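PDB 2VBF: branched-chain alpha-ketoacid decarboxylase from Lactococcus lactis, which probably decarboxylates branched-chain and aromatic alpha-keto acids to aldehydes, using thiamine diphosphate and a magnesium ion. Local coordinates for residues T93-G98 / H135-D140; V120-S125 / Y184-V189. One frame throughout, in Å; residues are numbered along the deposited sequence.

Contact 1: residues T93-G98 / H135-D140. With TPP (thiamine diphosphate), chain D.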
loop_
_atom_site.group_PDB
_atom_site.type_symbol
_atom_site.label_atom_id
_atom_site.label_comp_id
_atom_site.label_asym_id
_atom_site.label_seq_id
_atom_site.Cartn_x
_atom_site.Cartn_y
_atom_site.Cartn_z
ATOM N N THR A 93 -9.480 -1.214 9.291
ATOM C CA THR A 93 -9.394 -0.316 8.139
ATOM C C THR A 93 -10.785 0.114 7.728
ATOM O O THR A 93 -11.780 -0.366 8.277
ATOM C CB THR A 93 -8.698 -1.002 6.949
ATOM O OG1 THR A 93 -9.454 -2.154 6.551
ATOM C CG2 THR A 93 -7.283 -1.420 7.317
ATOM N N THR A 94 -10.847 1.016 6.755
ATOM C CA THR A 94 -12.105 1.433 6.172
ATOM C C THR A 94 -12.278 0.770 4.795
ATOM O O THR A 94 -11.314 0.463 4.097
ATOM C CB THR A 94 -12.174 2.961 6.119
ATOM O OG1 THR A 94 -13.539 3.390 5.977
ATOM C CG2 THR A 94 -11.289 3.493 5.006
ATOM N N PHE A 95 -13.538 0.517 4.455
ATOM C CA PHE A 95 -13.959 -0.085 3.199
ATOM C C PHE A 95 -13.221 0.443 1.959
ATOM O O PHE A 95 -13.034 1.663 1.817
ATOM C CB PHE A 95 -15.458 0.196 3.024
ATOM C CG PHE A 95 -16.099 -0.583 1.930
ATOM C CD1 PHE A 95 -16.399 -1.922 2.111
ATOM C CD2 PHE A 95 -16.433 0.012 0.730
ATOM C CE1 PHE A 95 -16.995 -2.651 1.119
ATOM C CE2 PHE A 95 -17.036 -0.726 -0.283
ATOM C CZ PHE A 95 -17.312 -2.061 -0.080
ATOM N N GLY A 96 -12.802 -0.475 1.085
ATOM C CA GLY A 96 -12.173 -0.128 -0.181
ATOM C C GLY A 96 -10.765 0.419 -0.049
ATOM O O GLY A 96 -9.779 -0.302 -0.218
ATOM N N VAL A 97 -10.671 1.704 0.258
ATOM C CA VAL A 97 -9.364 2.385 0.276
ATOM C C VAL A 97 -8.434 1.904 1.407
ATOM O O VAL A 97 -7.221 1.797 1.216
ATOM C CB VAL A 97 -9.513 3.921 0.339
ATOM C CG1 VAL A 97 -10.283 4.442 -0.853
ATOM C CG2 VAL A 97 -10.189 4.345 1.659
ATOM N N GLY A 98 -8.991 1.601 2.573
ATOM C CA GLY A 98 -8.201 1.109 3.698
ATOM C C GLY A 98 -7.785 -0.337 3.474
ATOM O O GLY A 98 -6.585 -0.693 3.481
ATOM N N HIS A 135 -18.666 7.056 -1.562
ATOM C CA HIS A 135 -17.215 7.099 -1.549
ATOM C C HIS A 135 -16.604 5.757 -1.153
ATOM O O HIS A 135 -17.171 5.011 -0.349
ATOM C CB HIS A 135 -16.703 8.232 -0.647
ATOM C CG HIS A 135 -17.046 8.081 0.806
ATOM N ND1 HIS A 135 -18.259 8.471 1.333
ATOM C CD2 HIS A 135 -16.319 7.618 1.849
ATOM C CE1 HIS A 135 -18.269 8.237 2.632
ATOM N NE2 HIS A 135 -17.102 7.728 2.975
ATOM N N HIS A 136 -15.433 5.484 -1.731
ATOM C CA HIS A 136 -14.680 4.242 -1.566
ATOM C C HIS A 136 -15.352 3.056 -2.269
ATOM O O HIS A 136 -15.162 1.915 -1.857
ATOM C CB HIS A 136 -14.391 3.847 -0.105
ATOM C CG HIS A 136 -13.828 4.930 0.762
ATOM N ND1 HIS A 136 -13.138 6.024 0.280
ATOM C CD2 HIS A 136 -13.823 5.047 2.111
ATOM C CE1 HIS A 136 -12.772 6.787 1.299
ATOM N NE2 HIS A 136 -13.170 6.212 2.421
ATOM N N THR A 137 -16.134 3.324 -3.318
ATOM C CA THR A 137 -16.682 2.267 -4.176
ATOM C C THR A 137 -16.339 2.545 -5.635
ATOM O O THR A 137 -15.807 3.611 -5.960
ATOM C CB THR A 137 -18.223 2.120 -4.038
ATOM O OG1 THR A 137 -18.900 3.205 -4.682
ATOM C CG2 THR A 137 -18.619 2.065 -2.563
ATOM N N LEU A 138 -16.668 1.595 -6.505
ATOM C CA LEU A 138 -16.483 1.765 -7.948
ATOM C C LEU A 138 -17.692 2.420 -8.627
ATOM O O LEU A 138 -17.771 2.464 -9.867
ATOM C CB LEU A 138 -16.173 0.407 -8.595
ATOM C CG LEU A 138 -15.027 -0.389 -7.961
ATOM C CD1 LEU A 138 -14.810 -1.699 -8.709
ATOM C CD2 LEU A 138 -13.731 0.430 -7.904
ATOM N N ALA A 139 -18.622 2.927 -7.815
ATOM C CA ALA A 139 -19.864 3.562 -8.297
ATOM C C ALA A 139 -20.674 2.613 -9.196
ATOM O O ALA A 139 -21.198 3.007 -10.245
ATOM C CB ALA A 139 -19.565 4.887 -9.010
ATOM N N ASP A 140 -20.763 1.360 -8.764
ATOM C CA ASP A 140 -21.573 0.343 -9.431
ATOM C C ASP A 140 -22.582 -0.311 -8.473
ATOM O O ASP A 140 -23.286 -1.228 -8.859
ATOM C CB ASP A 140 -20.664 -0.720 -10.074
ATOM C CG ASP A 140 -19.823 -1.494 -9.053
ATOM O OD1 ASP A 140 -19.893 -1.177 -7.845
ATOM O OD2 ASP A 140 -19.089 -2.417 -9.473
HETATM N "N1'" TPP D . -7.659 5.974 4.718
HETATM C "C2'" TPP D . -7.592 6.188 3.359
HETATM C CM2 TPP D . -6.543 5.493 2.551
HETATM N "N3'" TPP D . -8.497 7.027 2.776
HETATM C "C4'" TPP D . -9.464 7.670 3.528
HETATM N "N4'" TPP D . -10.327 8.440 2.876
HETATM C "C5'" TPP D . -9.527 7.478 4.915
HETATM C "C6'" TPP D . -8.600 6.620 5.500
HETATM C "C7'" TPP D . -10.573 8.203 5.767
HETATM N N3 TPP D . -10.349 9.652 5.838
HETATM C C2 TPP D . -10.957 10.616 5.039
HETATM S S1 TPP D . -10.532 12.154 5.322
HETATM C C5 TPP D . -9.553 11.650 6.503
HETATM C C4 TPP D . -9.525 10.269 6.721
HETATM C CM4 TPP D . -8.701 9.556 7.763
HETATM C C6 TPP D . -8.805 12.716 7.254
HETATM C C7 TPP D . -7.818 13.511 6.405
HETATM O O7 TPP D . -7.166 14.376 7.321
HETATM P PA TPP D . -6.300 15.649 6.846
HETATM O O1A TPP D . -5.466 15.183 5.662
HETATM O O2A TPP D . -5.460 16.077 8.024
HETATM O O3A TPP D . -7.378 16.709 6.329
HETATM P PB TPP D . -8.081 17.915 7.162
HETATM O O1B TPP D . -9.553 17.643 7.085
HETATM O O2B TPP D . -7.704 19.188 6.470
HETATM O O3B TPP D . -7.534 17.893 8.563
HETATM O O HOH W 1 -13.909 6.004 5.352
#
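One water joins T94 to H136, lying 2.7 Å from T94 OG1 and 3.0 Å from H136 NE2, at the edge of the imidazole and in its plane. The T94 hydroxyl is swung opposite its own backbone N (chi1 -161°), and CG2 is left to rest against the ring carbon CD2. The imidazole is clasped on both faces. V97 CG2 sits 3.5 Å from the ring centroid of H136 and almost on the normal, a CH-pi contact, while CD2 of H135 lies over the opposite face. This is cofactor ground: the turn between strand 89-94 and helix 97-111 in the N-terminal domain of a thiamine diphosphate enzyme, which receives the aminopyrimidine. Beta-branched V97 suits the spot because CG2 also meets N3' of TPP at 3.4 Å. CE1 of H136 comes 3.3 Å from TPP N4', and H136 ND1 is hydrogen-bonded to W424 O of the second subunit. G96 has a positive phi (72°), and a side chain there would run into the H136 carbonyl. F95 packs beside that same carbonyl oxygen, which has no hydrogen-bond partner, and the F95 ring edge at CE2 touches T137 CG2 at 3.9 Å.

Contact 2: residues V120-S125 / Y184-V189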
loop_
_atom_site.group_PDB
_atom_site.type_symbol
_atom_site.label_atom_id
_atom_site.label_comp_id
_atom_site.label_asym_id
_atom_site.label_seq_id
_atom_site.Cartn_x
_atom_site.Cartn_y
_atom_site.Cartn_z
ATOM N N VAL A 120 -12.820 -4.637 8.639
ATOM C CA VAL A 120 -13.049 -3.589 7.659
ATOM C C VAL A 120 -14.408 -2.944 7.934
ATOM O O VAL A 120 -15.436 -3.613 7.853
ATOM C CB VAL A 120 -13.038 -4.157 6.231
ATOM C CG1 VAL A 120 -13.162 -3.017 5.208
ATOM C CG2 VAL A 120 -11.789 -4.986 5.999
ATOM N N GLY A 121 -14.396 -1.670 8.316
ATOM C CA GLY A 121 -15.618 -0.911 8.495
ATOM C C GLY A 121 -16.243 -0.582 7.152
ATOM O O GLY A 121 -15.560 -0.095 6.260
ATOM N N SER A 122 -17.534 -0.868 7.003
ATOM C CA SER A 122 -18.224 -0.692 5.729
ATOM C C SER A 122 -19.480 0.175 5.884
ATOM O O SER A 122 -19.937 0.430 7.009
ATOM C CB SER A 122 -18.564 -2.059 5.099
ATOM O OG SER A 122 -19.433 -2.806 5.926
ATOM N N PRO A 123 -20.022 0.655 4.764
ATOM C CA PRO A 123 -21.244 1.485 4.840
ATOM C C PRO A 123 -22.426 0.768 5.515
ATOM O O PRO A 123 -22.440 -0.459 5.616
ATOM C CB PRO A 123 -21.554 1.790 3.382
ATOM C CG PRO A 123 -20.285 1.575 2.643
ATOM C CD PRO A 123 -19.550 0.502 3.372
ATOM N N THR A 124 -23.419 1.525 5.965
ATOM C CA THR A 124 -24.571 0.907 6.619
ATOM C C THR A 124 -25.228 -0.132 5.718
ATOM O O THR A 124 -25.192 -0.020 4.486
ATOM C CB THR A 124 -25.661 1.942 7.029
ATOM O OG1 THR A 124 -26.191 2.571 5.857
ATOM C CG2 THR A 124 -25.107 2.996 7.971
ATOM N N SER A 125 -25.819 -1.149 6.338
ATOM C CA SER A 125 -26.595 -2.153 5.625
ATOM C C SER A 125 -27.562 -1.536 4.623
ATOM O O SER A 125 -27.702 -2.034 3.503
ATOM C CB SER A 125 -27.365 -3.034 6.625
ATOM O OG SER A 125 -26.470 -3.692 7.510
ATOM N N TYR A 184 -10.783 -12.250 7.991
ATOM C CA TYR A 184 -11.311 -10.973 7.500
ATOM C C TYR A 184 -12.773 -10.822 7.928
ATOM O O TYR A 184 -13.587 -11.715 7.698
ATOM C CB TYR A 184 -11.157 -10.980 5.986
ATOM C CG TYR A 184 -11.765 -9.846 5.176
ATOM C CD1 TYR A 184 -10.944 -8.902 4.557
ATOM C CD2 TYR A 184 -13.132 -9.779 4.919
ATOM C CE1 TYR A 184 -11.482 -7.901 3.747
ATOM C CE2 TYR A 184 -13.672 -8.789 4.104
ATOM C CZ TYR A 184 -12.844 -7.844 3.534
ATOM O OH TYR A 184 -13.362 -6.862 2.715
ATOM N N ILE A 185 -13.082 -9.678 8.537
ATOM C CA ILE A 185 -14.411 -9.370 9.062
ATOM C C ILE A 185 -14.826 -8.017 8.528
ATOM O O ILE A 185 -14.190 -7.016 8.839
ATOM C CB ILE A 185 -14.421 -9.353 10.612
ATOM C CG1 ILE A 185 -14.018 -10.729 11.168
ATOM C CG2 ILE A 185 -15.779 -8.902 11.143
ATOM C CD1 ILE A 185 -13.797 -10.758 12.680
ATOM N N ASN A 186 -15.858 -8.004 7.685
ATOM C CA ASN A 186 -16.442 -6.770 7.173
ATOM C C ASN A 186 -17.587 -6.417 8.120
ATOM O O ASN A 186 -18.522 -7.200 8.292
ATOM C CB ASN A 186 -16.864 -6.938 5.701
ATOM C CG ASN A 186 -17.653 -5.759 5.150
ATOM O OD1 ASN A 186 -17.404 -5.288 4.022
ATOM N ND2 ASN A 186 -18.631 -5.305 5.904
ATOM N N LEU A 187 -17.485 -5.236 8.740
ATOM C CA LEU A 187 -18.397 -4.786 9.791
ATOM C C LEU A 187 -19.139 -3.505 9.385
ATOM O O LEU A 187 -18.585 -2.400 9.484
ATOM C CB LEU A 187 -17.588 -4.512 11.055
ATOM C CG LEU A 187 -18.305 -4.014 12.318
ATOM C CD1 LEU A 187 -19.231 -5.087 12.834
ATOM C CD2 LEU A 187 -17.294 -3.660 13.381
ATOM N N PRO A 188 -20.379 -3.633 8.899
ATOM C CA PRO A 188 -21.151 -2.418 8.591
ATOM C C PRO A 188 -21.373 -1.546 9.832
ATOM O O PRO A 188 -21.485 -2.071 10.934
ATOM C CB PRO A 188 -22.469 -2.979 8.049
ATOM C CG PRO A 188 -22.085 -4.369 7.522
ATOM C CD PRO A 188 -21.116 -4.861 8.547
ATOM N N VAL A 189 -21.423 -0.232 9.653
ATOM C CA VAL A 189 -21.636 0.690 10.795
ATOM C C VAL A 189 -22.800 0.316 11.719
ATOM O O VAL A 189 -22.610 0.176 12.934
ATOM C CB VAL A 189 -21.843 2.120 10.317
ATOM C CG1 VAL A 189 -22.116 3.036 11.519
ATOM C CG2 VAL A 189 -20.611 2.576 9.541
#
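V120 and L187 share the straightest bond of this parallel strand pair, neighbours 116-122 and 183-188 in the six-stranded sheet of the N-terminal, pyrimidine-binding domain of a thiamine diphosphate enzyme: L187 N gives its hydrogen to V120 O at 2.8 Å, with 175° at the hydrogen. V120 N in turn donates to I185 O, S122 N to L187 O and V189 N to S122 O. P188 suits its place because the ladder uses the backbone groups of L187 and V189 on its two sides, so its missing N-H costs this pairing nothing. On the face carrying V120, S122, N186 and P188 the packing is close. N186 CG stands opposite its backbone N (chi1 172°), which carries the amide across to S122; N186 ND2 donates to S122 OG at 2.6 Å, the hydroxyl oxygen lying 25° out of the amide plane. The pyrrolidine of P188 fills in beside that hydroxyl, its CG 3.5 Å from S122 OG. Farther back, V120 CG2 meets Y184 CE1 at 3.7 Å, and the phenol OH is hydrogen-bonded to E99. An alanine in place of N186 would remove the amide and is likely to leave S122 OG with little more than a weak bond to Q128. Beyond the strand the contact slackens: T124 CG2 reaches V189 CB at 4.1 Å, S125 OG lies equally far from P188 CB, and S125 is partly exposed. Backbone bonds thus set the strand register, while the N186 amide and the S122 hydroxyl pair with each other on the face they share with V120 and P188.

In the fold
Contacts 1 and 2 meet at G121, in the parallel sheet where strands 89-94 and 116-122 are neighbours. G121 N lies 2.9 Å from T93 O, and G121 O lies 2.8 Å from F95 N; both are probable hydrogen bonds. Strand 116-122 therefore lies between strand 89-94, whose end leads into the cofactor-side turn, and strand 183-188. F95 CD1 also packs on S122 CB at 3.7 Å. E99 ties the two a second time, bonding G96 N through OE1 and the Y184 hydroxyl through OE2. Their centres are about 11 Å apart. Contact 1 touches thiamine diphosphate directly, whereas the V120 side chain of contact 2 stands about 11 Å from it, one strand farther back.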